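Local coordinates for protein 3-deoxy-manno-octulosonate cytidylyltransferase (Escherichia coli, PDB 1H7E) that catalyses the transfer of CMP from CTP to 3-deoxy-D-manno-octulosonate, releasing diphosphate and probably activating this sugar for lipopolysaccharide synthesis, at residues A[5-10]-A[31-36]; A[75-80]-A[199-204]; A[82-87]-A[181-186]; A[141-144]-A[150-153]; A[190-195]-A[205-210]. All blocks are in the same frame, centred on the assembly; numbering follows the deposited sequence.

Contact 1 of 5, residues A[5-10]-A[31-36]; sequences IVIPAR and QHVYER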
# COMPACT_ATOMS: atom_id res chain seq x y z
N ILE A 5 16.09 -11.72 21.04
CA ILE A 5 14.85 -12.30 20.53
C ILE A 5 13.87 -12.37 21.68
O ILE A 5 14.22 -12.82 22.77
CB ILE A 5 15.05 -13.71 19.97
CG1 ILE A 5 15.81 -13.64 18.65
CG2 ILE A 5 13.71 -14.43 19.82
CD1 ILE A 5 16.21 -14.99 18.11
N VAL A 6 12.66 -11.86 21.46
CA VAL A 6 11.61 -11.89 22.47
C VAL A 6 10.48 -12.75 21.93
O VAL A 6 10.02 -12.55 20.80
CB VAL A 6 11.08 -10.47 22.83
CG1 VAL A 6 9.95 -10.57 23.83
CG2 VAL A 6 12.20 -9.62 23.39
N ILE A 7 10.04 -13.72 22.71
CA ILE A 7 8.97 -14.62 22.32
C ILE A 7 7.76 -14.40 23.22
O ILE A 7 7.79 -14.75 24.40
CB ILE A 7 9.40 -16.10 22.46
CG1 ILE A 7 10.66 -16.39 21.63
CG2 ILE A 7 8.26 -17.04 22.03
CD1 ILE A 7 11.35 -17.67 22.04
N PRO A 8 6.71 -13.73 22.71
CA PRO A 8 5.49 -13.48 23.49
C PRO A 8 4.80 -14.82 23.66
O PRO A 8 4.58 -15.54 22.68
CB PRO A 8 4.65 -12.59 22.55
CG PRO A 8 5.66 -11.93 21.70
CD PRO A 8 6.64 -13.04 21.40
N ALA A 9 4.45 -15.19 24.89
CA ALA A 9 3.82 -16.47 25.12
C ALA A 9 2.73 -16.39 26.16
O ALA A 9 2.97 -16.63 27.34
CB ALA A 9 4.86 -17.51 25.53
N ARG A 10 1.53 -16.01 25.73
CA ARG A 10 0.41 -15.93 26.65
C ARG A 10 -0.40 -17.25 26.65
O ARG A 10 -0.69 -17.83 25.59
CB ARG A 10 -0.45 -14.68 26.41
CG ARG A 10 -0.77 -14.33 24.96
CD ARG A 10 -1.36 -12.92 24.86
NE ARG A 10 -2.45 -12.69 25.81
CZ ARG A 10 -2.71 -11.52 26.40
NH1 ARG A 10 -1.97 -10.45 26.15
NH2 ARG A 10 -3.71 -11.43 27.28
N GLN A 31 9.00 -24.56 24.29
CA GLN A 31 10.38 -25.02 24.33
C GLN A 31 10.99 -25.17 22.92
O GLN A 31 12.16 -24.81 22.70
CB GLN A 31 10.53 -26.31 25.12
CG GLN A 31 12.00 -26.78 25.23
CD GLN A 31 12.18 -27.96 26.18
OE1 GLN A 31 11.31 -28.24 27.00
NE2 GLN A 31 13.28 -28.67 26.04
N HIS A 32 10.20 -25.67 21.97
CA HIS A 32 10.66 -25.85 20.59
C HIS A 32 11.03 -24.50 19.98
O HIS A 32 12.05 -24.38 19.27
CB HIS A 32 9.57 -26.50 19.73
CG HIS A 32 9.36 -27.95 20.01
ND1 HIS A 32 10.23 -28.92 19.57
CD2 HIS A 32 8.40 -28.59 20.71
CE1 HIS A 32 9.81 -30.10 19.98
NE2 HIS A 32 8.70 -29.93 20.67
N VAL A 33 10.21 -23.49 20.24
CA VAL A 33 10.47 -22.15 19.72
C VAL A 33 11.74 -21.59 20.36
O VAL A 33 12.60 -21.02 19.67
CB VAL A 33 9.29 -21.18 19.98
CG1 VAL A 33 9.63 -19.78 19.44
CG2 VAL A 33 8.03 -21.71 19.29
N TYR A 34 11.85 -21.78 21.67
CA TYR A 34 13.02 -21.31 22.41
C TYR A 34 14.28 -21.98 21.88
O TYR A 34 15.27 -21.30 21.60
CB TYR A 34 12.85 -21.60 23.92
CG TYR A 34 13.79 -20.80 24.81
CD1 TYR A 34 15.11 -21.20 25.03
CD2 TYR A 34 13.38 -19.60 25.39
CE1 TYR A 34 15.99 -20.43 25.79
CE2 TYR A 34 14.25 -18.82 26.15
CZ TYR A 34 15.55 -19.24 26.35
OH TYR A 34 16.40 -18.44 27.07
N GLU A 35 14.23 -23.30 21.71
CA GLU A 35 15.38 -24.04 21.20
C GLU A 35 15.80 -23.60 19.80
O GLU A 35 16.99 -23.49 19.53
CB GLU A 35 15.12 -25.54 21.24
CG GLU A 35 14.92 -26.08 22.65
CD GLU A 35 14.84 -27.59 22.71
OE1 GLU A 35 15.11 -28.25 21.68
OE2 GLU A 35 14.52 -28.14 23.78
N ARG A 36 14.83 -23.32 18.92
CA ARG A 36 15.19 -22.84 17.58
C ARG A 36 15.76 -21.42 17.63
O ARG A 36 16.70 -21.11 16.92
CB ARG A 36 14.01 -22.92 16.62
CG ARG A 36 13.88 -24.31 16.05
CD ARG A 36 12.46 -24.70 15.89
NE ARG A 36 12.34 -26.11 15.56
CZ ARG A 36 12.32 -26.60 14.32
NH1 ARG A 36 12.40 -25.80 13.26
NH2 ARG A 36 12.18 -27.91 14.15
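In the alpha/beta core of this enzyme, I7 on strand 3-8, an inner strand of the main sheet, meets V33 and Y34 on helix 29-38, which lies against one side of that sheet. A single isoleucine does the work for the strand. Its side chain is nearly extended (chi2 163°) and carries CD1 outward from the sheet to the helix surface, where CD1 lies 3.8 Å from V33 CG1. The same valine methyl also sits 4.0 Å from I7 CG2, so it is held between two branches of the isoleucine while the two side chains overlap lengthwise, running antiparallel to one another. V33 offers this methyl because chi1 of 178° sets CG1 anti to the backbone N. At the next residue, I7 CD1 lies 4.0 Å from Y34 CA and reaches the ring more loosely, with Y34 CD2 at 4.4 Å in an oblique approach.

All three residues are buried, and branched aliphatic side chains suit a place where shape must match without polar partners. The buried Y34 hydroxyl is satisfied by a hydrogen bond with K65 N, and the ring meets F62 edge-to-face. I7 is also packed by I30, one turn earlier on the helix, and its backbone bonds to W47 on the adjacent strand. A helix laid over a parallel strand through aliphatic side chains is the usual packing of Rossmann-like, GT-A-type nucleotidyltransferase folds.

Contact 2 of 5, residues A[75-80]-A[199-204]; sequences SGTDRL and SLEQLR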
# COMPACT_ATOMS: atom_id res chain seq x y z
N SER A 75 -2.13 -4.86 22.64
CA SER A 75 -1.38 -5.40 21.51
C SER A 75 -0.05 -6.07 21.85
O SER A 75 0.63 -5.69 22.80
CB SER A 75 -1.16 -4.29 20.50
OG SER A 75 -0.38 -3.23 21.03
N GLY A 76 0.32 -7.05 21.03
CA GLY A 76 1.57 -7.75 21.25
C GLY A 76 2.79 -6.85 21.11
O GLY A 76 3.89 -7.23 21.54
N THR A 77 2.61 -5.69 20.48
CA THR A 77 3.71 -4.74 20.31
C THR A 77 3.85 -3.94 21.59
O THR A 77 4.96 -3.56 21.95
CB THR A 77 3.52 -3.82 19.08
OG1 THR A 77 3.45 -4.63 17.91
CG2 THR A 77 4.70 -2.87 18.90
N ASP A 78 2.73 -3.70 22.28
CA ASP A 78 2.77 -2.99 23.56
C ASP A 78 3.54 -3.84 24.56
O ASP A 78 4.26 -3.30 25.41
CB ASP A 78 1.37 -2.73 24.12
CG ASP A 78 0.62 -1.63 23.38
OD1 ASP A 78 1.22 -0.60 23.00
OD2 ASP A 78 -0.60 -1.80 23.22
N ARG A 79 3.36 -5.16 24.50
CA ARG A 79 4.06 -6.08 25.39
C ARG A 79 5.58 -6.00 25.17
O ARG A 79 6.35 -6.04 26.13
CB ARG A 79 3.56 -7.50 25.20
CG ARG A 79 4.35 -8.57 25.95
CD ARG A 79 3.64 -9.95 25.89
NE ARG A 79 2.71 -10.14 27.01
CZ ARG A 79 1.43 -9.77 27.01
NH1 ARG A 79 0.89 -9.18 25.95
NH2 ARG A 79 0.72 -9.88 28.12
N LEU A 80 5.99 -5.85 23.92
CA LEU A 80 7.41 -5.73 23.57
C LEU A 80 7.99 -4.39 24.08
O LEU A 80 9.17 -4.31 24.40
CB LEU A 80 7.62 -5.87 22.05
CG LEU A 80 9.03 -5.90 21.45
CD1 LEU A 80 9.80 -7.09 21.97
CD2 LEU A 80 8.94 -5.98 19.95
N SER A 199 -7.89 -4.61 11.22
CA SER A 199 -7.46 -5.29 12.45
C SER A 199 -6.04 -5.84 12.19
O SER A 199 -5.78 -7.03 12.31
CB SER A 199 -8.45 -6.41 12.81
OG SER A 199 -8.32 -6.78 14.17
N LEU A 200 -5.15 -4.94 11.76
CA LEU A 200 -3.74 -5.27 11.46
C LEU A 200 -2.89 -4.21 12.14
O LEU A 200 -2.81 -3.05 11.68
CB LEU A 200 -3.44 -5.28 9.94
CG LEU A 200 -4.07 -6.40 9.10
CD1 LEU A 200 -3.81 -6.16 7.59
CD2 LEU A 200 -3.53 -7.76 9.57
N GLU A 201 -2.27 -4.60 13.24
CA GLU A 201 -1.48 -3.66 14.02
C GLU A 201 -0.33 -3.00 13.29
O GLU A 201 -0.03 -1.83 13.55
CB GLU A 201 -0.94 -4.34 15.28
CG GLU A 201 -0.74 -3.33 16.40
CD GLU A 201 -0.02 -3.89 17.62
OE1 GLU A 201 0.12 -5.13 17.76
OE2 GLU A 201 0.42 -3.06 18.46
N GLN A 202 0.29 -3.70 12.35
CA GLN A 202 1.41 -3.13 11.61
C GLN A 202 1.04 -1.87 10.80
O GLN A 202 1.91 -1.06 10.47
CB GLN A 202 2.09 -4.19 10.72
CG GLN A 202 1.23 -4.79 9.59
CD GLN A 202 0.44 -6.00 10.02
OE1 GLN A 202 -0.19 -5.99 11.07
NE2 GLN A 202 0.45 -7.04 9.21
N LEU A 203 -0.24 -1.68 10.50
CA LEU A 203 -0.66 -0.51 9.75
C LEU A 203 -0.53 0.73 10.60
O LEU A 203 -0.51 1.83 10.06
CB LEU A 203 -2.09 -0.67 9.21
CG LEU A 203 -2.23 -1.77 8.14
CD1 LEU A 203 -3.70 -1.91 7.67
CD2 LEU A 203 -1.30 -1.45 6.95
N ARG A 204 -0.41 0.58 11.93
CA ARG A 204 -0.23 1.76 12.78
C ARG A 204 1.10 2.42 12.43
O ARG A 204 1.22 3.66 12.40
CB ARG A 204 -0.23 1.42 14.28
CG ARG A 204 -0.20 2.68 15.15
CD ARG A 204 -0.33 2.38 16.63
NE ARG A 204 -1.44 1.45 16.88
CZ ARG A 204 -1.71 0.91 18.06
NH1 ARG A 204 -0.96 1.22 19.12
NH2 ARG A 204 -2.66 0.00 18.18
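The carboxylate of E201 is set beside the N-terminal turn of helix 76-86, next to S75 and T77. With CG anti to the backbone N and the rest of the chain extended (chi2 -172°), the glutamate spans the gap between the two backbones, whose closest CA atoms, S75 CA and E201 CA, are still 7.7 Å apart. E201 OE2 is modelled 2.7 Å from S75 OG, but the fit against the serine is so tight that its details are doubtful. T77 OG1 may give a long, weak bond to E201 OE1, 3.4 Å away, though its proton has another acceptor within reach; T77 CB lies 3.3 Å from E201 OE2.

S75 is the N-cap of helix 76-86 and forms a capping box with D78: D78 N bonds weakly to S75 OG, and S75 N reaches back, again weakly, to D78 OD2. Serine is apt here, since a hydroxyl on so short a stem can accept from an N-H of the first turn. An acidic group beside a helix N-terminus would be favoured by the helix dipole, although D78 OD2 stands only 5.0 Å from E201 OE2 and would tend to oppose it. Stronger support for E201 comes from Y186, whose OH is hydrogen-bonded to E201 OE2. E201 OE2 also lies 4.2 Å from the plane of the R204 guanidinium, over one face and toward its rim, while R204 NH2 forms a salt bridge with E195.

Contact 3 of 5, residues A[82-87]-A[181-186]; sequences EVMHKV and DVLQNY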
# COMPACT_ATOMS: atom_id res chain seq x y z
N GLU A 82 7.14 -2.84 26.85
CA GLU A 82 7.41 -3.03 28.26
C GLU A 82 8.72 -3.81 28.45
O GLU A 82 9.51 -3.47 29.33
CB GLU A 82 6.28 -3.78 28.96
CG GLU A 82 6.54 -3.92 30.45
CD GLU A 82 5.56 -4.82 31.17
OE1 GLU A 82 4.59 -5.31 30.55
OE2 GLU A 82 5.74 -5.03 32.39
N VAL A 83 8.94 -4.84 27.63
CA VAL A 83 10.17 -5.62 27.73
C VAL A 83 11.38 -4.76 27.39
O VAL A 83 12.44 -4.87 28.03
CB VAL A 83 10.15 -6.86 26.78
CG1 VAL A 83 11.54 -7.53 26.75
CG2 VAL A 83 9.10 -7.86 27.24
N MET A 84 11.23 -3.90 26.39
CA MET A 84 12.30 -3.02 25.92
C MET A 84 12.91 -2.13 27.02
O MET A 84 14.11 -1.90 27.04
CB MET A 84 11.79 -2.16 24.75
CG MET A 84 12.78 -1.12 24.21
SD MET A 84 12.66 0.48 25.07
CE MET A 84 10.90 0.92 24.79
N HIS A 85 12.07 -1.62 27.91
CA HIS A 85 12.56 -0.77 29.00
C HIS A 85 13.47 -1.49 29.98
O HIS A 85 14.38 -0.88 30.56
CB HIS A 85 11.40 -0.18 29.78
CG HIS A 85 10.70 0.92 29.05
ND1 HIS A 85 11.35 2.07 28.64
CD2 HIS A 85 9.41 1.05 28.66
CE1 HIS A 85 10.48 2.86 28.04
NE2 HIS A 85 9.30 2.27 28.03
N LYS A 86 13.22 -2.79 30.15
CA LYS A 86 13.98 -3.66 31.05
C LYS A 86 15.12 -4.43 30.43
O LYS A 86 16.11 -4.68 31.10
CB LYS A 86 13.04 -4.62 31.76
CG LYS A 86 12.16 -3.90 32.74
CD LYS A 86 11.25 -4.84 33.48
CE LYS A 86 10.50 -4.07 34.56
NZ LYS A 86 9.65 -4.99 35.34
N VAL A 87 14.98 -4.85 29.17
CA VAL A 87 16.04 -5.60 28.48
C VAL A 87 16.66 -4.71 27.42
O VAL A 87 16.02 -4.38 26.42
CB VAL A 87 15.47 -6.87 27.81
CG1 VAL A 87 16.55 -7.56 26.99
CG2 VAL A 87 14.89 -7.81 28.85
N ASP A 181 14.77 2.66 18.92
CA ASP A 181 14.08 3.96 18.88
C ASP A 181 12.63 3.89 18.40
O ASP A 181 11.82 4.74 18.78
CB ASP A 181 14.88 5.00 18.09
CG ASP A 181 15.18 4.56 16.67
OD1 ASP A 181 16.37 4.38 16.34
OD2 ASP A 181 14.23 4.42 15.87
N VAL A 182 12.27 2.86 17.63
CA VAL A 182 10.88 2.72 17.17
C VAL A 182 9.99 2.35 18.34
O VAL A 182 8.91 2.91 18.52
CB VAL A 182 10.74 1.65 16.06
CG1 VAL A 182 9.27 1.45 15.70
CG2 VAL A 182 11.51 2.09 14.83
N LEU A 183 10.48 1.44 19.18
CA LEU A 183 9.75 0.98 20.34
C LEU A 183 9.63 2.07 21.41
O LEU A 183 8.61 2.15 22.09
CB LEU A 183 10.38 -0.29 20.90
CG LEU A 183 10.31 -1.51 19.95
CD1 LEU A 183 11.10 -2.64 20.54
CD2 LEU A 183 8.86 -1.94 19.73
N GLN A 184 10.65 2.93 21.52
CA GLN A 184 10.63 4.03 22.51
C GLN A 184 9.58 5.08 22.18
O GLN A 184 9.03 5.73 23.08
CB GLN A 184 11.98 4.73 22.58
CG GLN A 184 13.07 3.87 23.19
CD GLN A 184 14.41 4.56 23.24
OE1 GLN A 184 14.96 4.94 22.21
NE2 GLN A 184 14.97 4.68 24.43
N ASN A 185 9.32 5.25 20.89
CA ASN A 185 8.33 6.22 20.42
C ASN A 185 6.98 5.61 20.04
O ASN A 185 6.06 6.33 19.69
CB ASN A 185 8.88 6.97 19.19
CG ASN A 185 10.13 7.76 19.50
OD1 ASN A 185 10.21 8.44 20.53
ND2 ASN A 185 11.13 7.67 18.62
N TYR A 186 6.85 4.30 20.22
CA TYR A 186 5.64 3.60 19.83
C TYR A 186 4.34 3.96 20.49
O TYR A 186 3.33 4.08 19.81
CB TYR A 186 5.82 2.08 19.91
CG TYR A 186 4.67 1.30 19.29
CD1 TYR A 186 4.59 1.12 17.90
CD2 TYR A 186 3.66 0.77 20.09
CE1 TYR A 186 3.51 0.41 17.32
CE2 TYR A 186 2.58 0.07 19.52
CZ TYR A 186 2.52 -0.11 18.15
OH TYR A 186 1.47 -0.82 17.64
O HOH W 1 8.27 4.32 25.95
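Apolar packing joins M84 of helix 76-86 to L183 and Q184 of helix 180-185. M84 leaves its helix with CG anti to the backbone N, then bends at chi2 (-89°) and again at chi3, so that SD and CE turn along the surface of the other helix. M84 CE runs back alongside L183 CB, 4.1 Å from it. The methionine lies roughly perpendicular to the Q184 stem, with M84 SD 3.9 Å from Q184 CG; the aliphatic part of the glutamine thus does the touching. The methyl also rests on backbone, M84 CE being 3.7 Å from L183 O. Within its own helix, the same M84 CE sits 3.8 Å above the plane of the H85 ring, over its centre. A flexible thioether suits this spot because it can fold into a groove bounded by leucine, glutamine stem and imidazole.

The polar part is mediated by water. One molecule donates to Q184 O at 3.3 Å and hydrogen-bonds to H85 NE2 at 3.1 Å, linking the two helices near the surface, where both residues are exposed. Deeper in, Y92 of strand 91-94 packs on both M84 and L183, and M84 O is bonded by R180.

Directional bonding between these segments therefore runs through solvent at the outer edge, while the packing of M84 and L183 probably rests mainly on shape and dispersion.

Contact 4 of 5, residues A[141-144]-A[150-153]; sequences KVVV and ALYF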
# COMPACT_ATOMS: atom_id res chain seq x y z
N LYS A 141 -1.85 -10.29 2.99
CA LYS A 141 -1.06 -10.08 1.78
C LYS A 141 -0.27 -8.79 1.93
O LYS A 141 -0.66 -7.87 2.67
CB LYS A 141 -1.97 -9.98 0.54
CG LYS A 141 -2.45 -11.33 -0.04
CD LYS A 141 -3.41 -12.10 0.86
CE LYS A 141 -4.69 -11.34 1.20
NZ LYS A 141 -5.73 -12.24 1.82
N VAL A 142 0.87 -8.73 1.24
CA VAL A 142 1.67 -7.54 1.23
C VAL A 142 2.13 -7.30 -0.22
O VAL A 142 2.32 -8.24 -0.98
CB VAL A 142 2.90 -7.64 2.21
CG1 VAL A 142 3.79 -8.85 1.86
CG2 VAL A 142 3.72 -6.35 2.18
N VAL A 143 2.23 -6.03 -0.60
CA VAL A 143 2.73 -5.63 -1.91
C VAL A 143 3.95 -4.76 -1.60
O VAL A 143 3.86 -3.90 -0.72
CB VAL A 143 1.68 -4.80 -2.69
CG1 VAL A 143 2.32 -4.24 -3.97
CG2 VAL A 143 0.51 -5.70 -3.06
N VAL A 144 5.05 -4.96 -2.33
CA VAL A 144 6.29 -4.22 -2.08
C VAL A 144 6.81 -3.48 -3.30
O VAL A 144 6.42 -3.79 -4.42
CB VAL A 144 7.42 -5.20 -1.58
CG1 VAL A 144 6.96 -6.00 -0.34
CG2 VAL A 144 7.83 -6.15 -2.70
N ALA A 150 7.45 -2.31 2.06
CA ALA A 150 6.03 -2.58 1.94
C ALA A 150 5.26 -1.33 1.55
O ALA A 150 5.56 -0.22 2.03
CB ALA A 150 5.48 -3.15 3.24
N LEU A 151 4.32 -1.50 0.62
CA LEU A 151 3.44 -0.39 0.20
C LEU A 151 2.18 -0.46 1.08
O LEU A 151 1.69 0.55 1.57
CB LEU A 151 3.05 -0.52 -1.29
CG LEU A 151 4.20 -0.34 -2.29
CD1 LEU A 151 3.64 -0.45 -3.72
CD2 LEU A 151 4.88 1.00 -2.07
N TYR A 152 1.67 -1.67 1.29
CA TYR A 152 0.47 -1.86 2.10
C TYR A 152 0.33 -3.34 2.46
O TYR A 152 0.91 -4.20 1.78
CB TYR A 152 -0.78 -1.36 1.31
CG TYR A 152 -2.10 -1.32 2.08
CD1 TYR A 152 -2.23 -0.52 3.21
CD2 TYR A 152 -3.19 -2.10 1.70
CE1 TYR A 152 -3.41 -0.50 3.94
CE2 TYR A 152 -4.39 -2.08 2.43
CZ TYR A 152 -4.48 -1.27 3.56
OH TYR A 152 -5.62 -1.25 4.31
N PHE A 153 -0.40 -3.62 3.54
CA PHE A 153 -0.68 -4.98 4.02
C PHE A 153 -2.22 -5.03 4.05
O PHE A 153 -2.85 -4.09 4.53
CB PHE A 153 -0.23 -5.21 5.48
CG PHE A 153 1.26 -5.22 5.68
CD1 PHE A 153 1.96 -4.02 5.86
CD2 PHE A 153 1.95 -6.42 5.71
CE1 PHE A 153 3.36 -4.01 6.06
CE2 PHE A 153 3.35 -6.44 5.91
CZ PHE A 153 4.05 -5.23 6.08
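V142 takes the less common valine rotamer, chi1 58°, which puts CG1 between the backbone N and the carbonyl carbon and swings CG2 toward F153; F153 answers with chi1 -69°, laying its ring beside the valine. The two belong to the beta hairpin of strands 141-144 and 150-154, where they form an antiparallel non-hydrogen-bonded pair. Their side chains run side by side, and V142 CG2 stands over one face of the phenylalanine ring in a CH-pi contact, 4.0 Å from the centroid. A150 CB touches the same valine methyl, V142 CG2, at 3.8 Å; the single methyl of alanine fits beside a valine methyl already over the F153 ring.

The next pair, V143 with Y152, is hydrogen-bonded: V143 N donates to Y152 O at 3.3 Å. Beyond it the register slips by one, a beta bulge, so that V144 pairs with A150, their side chains diverging, while the chain turns a corner at L151. The bulge is pinned by a short, nearly straight bond from L151 N to V143 O, 2.8 Å long with an N-H...O angle of 173°.

V143 CG1 meets L151 CD1 at 4.0 Å, the two side chains set at a slant. Both residues touch the second subunit, V143 packing on P194 and L151 on Y152 of that chain; the hairpin thus contributes to the dimer interface. Within its own chain, Y152 OH is hydrogen-bonded to E198 OE2, and H172 meets the F153 ring edge-to-face. Between the strands, F153 CA lies 3.2 Å from K141 O in a CA-H...O contact.

Contact 5 of 5, residues A[190-195]-A[205-210]; sequences PESMPE and LMNAGI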
# COMPACT_ATOMS: atom_id res chain seq x y z
N PRO A 190 -0.89 7.26 17.21
CA PRO A 190 -2.32 7.00 17.36
C PRO A 190 -2.73 5.81 16.48
O PRO A 190 -2.01 5.46 15.54
CB PRO A 190 -2.96 8.31 16.86
CG PRO A 190 -1.97 8.76 15.77
CD PRO A 190 -0.61 8.45 16.37
N GLU A 191 -3.82 5.14 16.84
CA GLU A 191 -4.36 4.05 16.03
C GLU A 191 -4.84 4.70 14.71
O GLU A 191 -5.27 5.86 14.69
CB GLU A 191 -5.56 3.41 16.73
CG GLU A 191 -5.22 2.71 18.02
CD GLU A 191 -6.41 1.99 18.61
OE1 GLU A 191 -7.14 1.30 17.86
OE2 GLU A 191 -6.62 2.11 19.84
N SER A 192 -4.71 4.00 13.60
CA SER A 192 -5.13 4.55 12.32
C SER A 192 -6.42 3.89 11.86
O SER A 192 -6.78 2.81 12.34
CB SER A 192 -4.04 4.33 11.26
OG SER A 192 -3.92 2.96 10.90
N MET A 193 -7.11 4.55 10.93
CA MET A 193 -8.35 4.00 10.40
C MET A 193 -8.08 2.65 9.68
O MET A 193 -8.78 1.68 9.92
CB MET A 193 -9.03 5.05 9.50
CG MET A 193 -10.34 4.58 8.83
SD MET A 193 -10.05 3.56 7.37
CE MET A 193 -9.45 4.80 6.32
N PRO A 194 -7.06 2.56 8.80
CA PRO A 194 -6.84 1.25 8.15
C PRO A 194 -6.52 0.14 9.17
O PRO A 194 -6.98 -1.00 9.03
CB PRO A 194 -5.70 1.54 7.16
CG PRO A 194 -5.96 2.95 6.77
CD PRO A 194 -6.26 3.60 8.14
N GLU A 195 -5.77 0.47 10.21
CA GLU A 195 -5.47 -0.51 11.26
C GLU A 195 -6.76 -1.04 11.90
O GLU A 195 -6.92 -2.23 12.09
CB GLU A 195 -4.61 0.14 12.37
CG GLU A 195 -4.46 -0.79 13.59
CD GLU A 195 -3.84 -0.12 14.80
OE1 GLU A 195 -3.47 1.08 14.75
OE2 GLU A 195 -3.73 -0.84 15.82
N LEU A 205 2.11 1.60 12.15
CA LEU A 205 3.44 2.10 11.80
C LEU A 205 3.43 2.83 10.45
O LEU A 205 4.03 3.90 10.29
CB LEU A 205 4.43 0.93 11.73
CG LEU A 205 4.69 0.22 13.07
CD1 LEU A 205 5.48 -1.06 12.81
CD2 LEU A 205 5.43 1.14 14.03
N MET A 206 2.74 2.23 9.48
CA MET A 206 2.65 2.80 8.15
C MET A 206 1.92 4.13 8.15
O MET A 206 2.28 5.04 7.40
CB MET A 206 2.01 1.81 7.20
CG MET A 206 2.83 0.55 7.09
SD MET A 206 2.25 -0.44 5.75
CE MET A 206 3.20 0.33 4.42
N ASN A 207 0.94 4.27 9.04
CA ASN A 207 0.19 5.52 9.15
C ASN A 207 1.12 6.68 9.50
O ASN A 207 0.94 7.81 9.03
CB ASN A 207 -0.88 5.41 10.24
CG ASN A 207 -1.79 6.63 10.28
OD1 ASN A 207 -2.35 7.02 9.26
ND2 ASN A 207 -1.89 7.26 11.45
N ALA A 208 2.10 6.39 10.35
CA ALA A 208 3.06 7.37 10.82
C ALA A 208 4.27 7.55 9.90
O ALA A 208 5.21 8.27 10.23
CB ALA A 208 3.52 6.99 12.23
N GLY A 209 4.27 6.86 8.76
CA GLY A 209 5.37 7.00 7.82
C GLY A 209 6.62 6.22 8.17
O GLY A 209 7.71 6.54 7.69
N ILE A 210 6.49 5.21 9.03
CA ILE A 210 7.63 4.40 9.42
C ILE A 210 7.75 3.27 8.39
O ILE A 210 6.83 2.48 8.19
CB ILE A 210 7.45 3.84 10.83
CG1 ILE A 210 7.49 4.98 11.85
CG2 ILE A 210 8.54 2.79 11.13
CD1 ILE A 210 6.85 4.64 13.17
O HOH W 2 -0.25 5.93 13.60
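The backbone of 190-195 runs alongside the C-terminal end of helix 203-207, coming closest where S192 CA lies 6.3 Å from N207 CA. N207 is stretched toward it by chi1 of -173°, CG anti to the backbone N, and lays a face of its amide against the serine CB: S192 CB is 3.4 Å from N207 CG and 3.5 Å from N207 CB. The touching atoms are carbons; S192 OG serves as the N-cap of helix 193-198, accepting from E195 N at 3.2 Å. E195 OE1 in turn takes a weak bond from S192 N, completing a capping box. A polar link is made by water, which accepts from N207 ND2 at 3.0 Å and donates to P190 O at 2.7 Å. Asparagine suits this place, with an amide able to bind water at its end and a short stem to pack on serine.

N207 O makes a weak bond to T146 of the second subunit. Helix 203-207 finishes in a Schellman motif, and G209 supplies the positive phi. P194 and E195 pack on L203, joining the two short helices, and M206 packs on F153 of strand 150-154 and on I212 of strand 212-216.

In the fold
Contacts 1, 3 and 4 are buried, contacts 2 and 5 only partly. Contact 1, between the main sheet and its covering helix, is wholly apolar; contact 4 is a hairpin knit by backbone bonds at the dimer side. Contacts 2 and 3 share helix 76-86, contact 2 at its polar N-terminus and contact 3 near its other end with methionine packing, and Y186 joins them. Contacts 2 and 5 share helix 203-207. Contacts 3 and 5 each add a bridging water at their exposed margins. Contacts 1 and 4 lie on opposite sides of the chain's centre, about 17 Å apart at nearest atoms, whereas M206 links 4 with 5.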